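Side-chain contact in metallopeptidase containing co-catalytic metalloactive site (Shewanella denitrificans OS217, PDB 3B2Y), which is a nickel-bound member of the peptidase M14 family and probably acts as a zinc-dependent metallocarboxypeptidase: residues Arg119-Arg122 / Phe123-Pro127. Residues are numbered along the deposited sequence; the frame is centred on the assembly and turned at random.
Sequences RFNR and FGENP
N121, the first residue of a type I beta turn ending at G124, grips E125 just beyond it, a worked example of how one buried amide can organise a loop that has neither helix nor strand. The turn is closed by G124 N on N121 O at 3.0 Å, and N121 N gives a second backbone bond to E125 O. With chi1 at 59°, the amide CG sits between the backbone N and the carbonyl carbon, which brings OD1 over the turn to accept E125 N at 2.9 Å, from above the carbonyl plane, and a weak bond from F123 N. The other arm, ND2, meets the anti lone pair of E125 OE1 at 2.9 Å while bonding E147 as well. With an alanine here, E125 N is likely to lose its side-chain acceptor, and E125 OE1 and E147 the ND2 donor they share.

ND2 also lies at the edge of the F123 ring, near its plane. Over one face of that ring R122 CG makes a CH-pi contact, 4.0 Å from the centroid. The arginine then bends so that F123 CE1 lies over the centre of its guanidinium, 3.5 Å from R122 CZ; with the planes 50° apart this is an inclined contact, not a parallel stack. R122 NE continues to a salt bridge with D50. On the other flank, F120 lays a ring face against G124 O.

At the metal-facing end R119 pairs with E78, and N126 OD1 bonds H76, a nickel ligand. The whole turn lies in the loop between helices 111-115 and 146-152, with F123 resting on L146 and P127 on E147.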
loop_
_atom_site.group_PDB
_atom_site.type_symbol
_atom_site.label_atom_id
_atom_site.label_comp_id
_atom_site.label_asym_id
_atom_site.label_seq_id
_atom_site.Cartn_x
_atom_site.Cartn_y
_atom_site.Cartn_z
ATOM N N ARG A 119 -12.632 6.454 4.534
ATOM C CA ARG A 119 -11.879 5.312 4.998
ATOM C C ARG A 119 -12.590 4.009 4.740
ATOM O O ARG A 119 -11.984 3.058 4.251
ATOM C CB ARG A 119 -11.728 5.482 6.480
ATOM C CG ARG A 119 -10.902 4.439 7.235
ATOM C CD ARG A 119 -10.638 5.000 8.633
ATOM N NE ARG A 119 -9.692 4.140 9.315
ATOM C CZ ARG A 119 -8.381 4.164 9.086
ATOM N NH1 ARG A 119 -7.847 5.009 8.214
ATOM N NH2 ARG A 119 -7.604 3.307 9.724
ATOM N N PHE A 120 -13.887 3.968 5.070
ATOM C CA PHE A 120 -14.612 2.676 4.934
ATOM C C PHE A 120 -15.059 2.414 3.522
ATOM O O PHE A 120 -15.070 3.287 2.663
ATOM C CB PHE A 120 -15.788 2.649 5.836
ATOM C CG PHE A 120 -15.444 2.775 7.273
ATOM C CD1 PHE A 120 -14.230 2.296 7.768
ATOM C CD2 PHE A 120 -16.340 3.348 8.137
ATOM C CE1 PHE A 120 -13.940 2.385 9.107
ATOM C CE2 PHE A 120 -16.039 3.459 9.497
ATOM C CZ PHE A 120 -14.850 2.949 9.963
ATOM N N ASN A 121 -15.500 1.184 3.284
ATOM C CA ASN A 121 -16.184 0.918 2.074
ATOM C C ASN A 121 -17.572 1.491 2.266
ATOM O O ASN A 121 -17.975 1.992 3.316
ATOM C CB ASN A 121 -16.205 -0.591 1.729
ATOM C CG ASN A 121 -16.874 -1.445 2.801
ATOM O OD1 ASN A 121 -17.648 -0.961 3.641
ATOM N ND2 ASN A 121 -16.628 -2.760 2.724
ATOM N N ARG A 122 -18.350 1.360 1.252
ATOM C CA ARG A 122 -19.665 2.005 1.320
ATOM C C ARG A 122 -20.670 1.301 2.237
ATOM O O ARG A 122 -21.787 1.782 2.438
ATOM C CB ARG A 122 -20.174 2.156 -0.071
ATOM C CG ARG A 122 -20.907 1.038 -0.618
ATOM C CD ARG A 122 -22.015 1.643 -1.446
ATOM N NE ARG A 122 -22.504 0.612 -2.309
ATOM C CZ ARG A 122 -23.583 -0.112 -2.050
ATOM N NH1 ARG A 122 -24.355 0.132 -0.974
ATOM N NH2 ARG A 122 -23.919 -1.064 -2.918
ATOM N N PHE A 123 -20.278 0.115 2.709
ATOM C CA PHE A 123 -21.018 -0.643 3.694
ATOM C C PHE A 123 -20.579 -0.370 5.148
ATOM O O PHE A 123 -21.123 -0.970 6.099
ATOM C CB PHE A 123 -20.978 -2.150 3.366
ATOM C CG PHE A 123 -21.068 -2.486 1.876
ATOM C CD1 PHE A 123 -22.269 -2.440 1.170
ATOM C CD2 PHE A 123 -19.943 -2.879 1.198
ATOM C CE1 PHE A 123 -22.305 -2.763 -0.189
ATOM C CE2 PHE A 123 -19.972 -3.206 -0.162
ATOM C CZ PHE A 123 -21.141 -3.149 -0.853
ATOM N N GLY A 124 -19.680 0.595 5.365
ATOM C CA GLY A 124 -19.270 1.007 6.711
ATOM C C GLY A 124 -18.202 0.128 7.342
ATOM O O GLY A 124 -18.006 0.197 8.543
ATOM N N GLU A 125 -17.521 -0.690 6.551
ATOM C CA GLU A 125 -16.528 -1.635 7.096
ATOM C C GLU A 125 -15.114 -1.121 6.790
ATOM O O GLU A 125 -14.875 -0.595 5.705
ATOM C CB GLU A 125 -16.674 -3.031 6.406
ATOM C CG GLU A 125 -18.107 -3.685 6.415
ATOM C CD GLU A 125 -18.198 -4.961 5.500
ATOM O OE1 GLU A 125 -17.750 -4.910 4.314
ATOM O OE2 GLU A 125 -18.670 -6.017 6.010
ATOM N N ASN A 126 -14.190 -1.382 7.711
ATOM C CA ASN A 126 -12.749 -1.142 7.531
ATOM C C ASN A 126 -12.082 -2.364 6.809
ATOM O O ASN A 126 -11.914 -3.442 7.433
ATOM C CB ASN A 126 -12.105 -0.961 8.880
ATOM C CG ASN A 126 -10.636 -0.550 8.799
ATOM O OD1 ASN A 126 -9.958 -0.713 7.787
ATOM N ND2 ASN A 126 -10.150 0.034 9.901
ATOM N N PRO A 127 -11.701 -2.220 5.523
ATOM C CA PRO A 127 -11.079 -3.317 4.791
ATOM C C PRO A 127 -9.698 -3.808 5.333
ATOM O O PRO A 127 -9.236 -4.861 4.925
ATOM C CB PRO A 127 -10.914 -2.736 3.380
ATOM C CG PRO A 127 -11.975 -1.684 3.294
ATOM C CD PRO A 127 -11.825 -1.049 4.643
#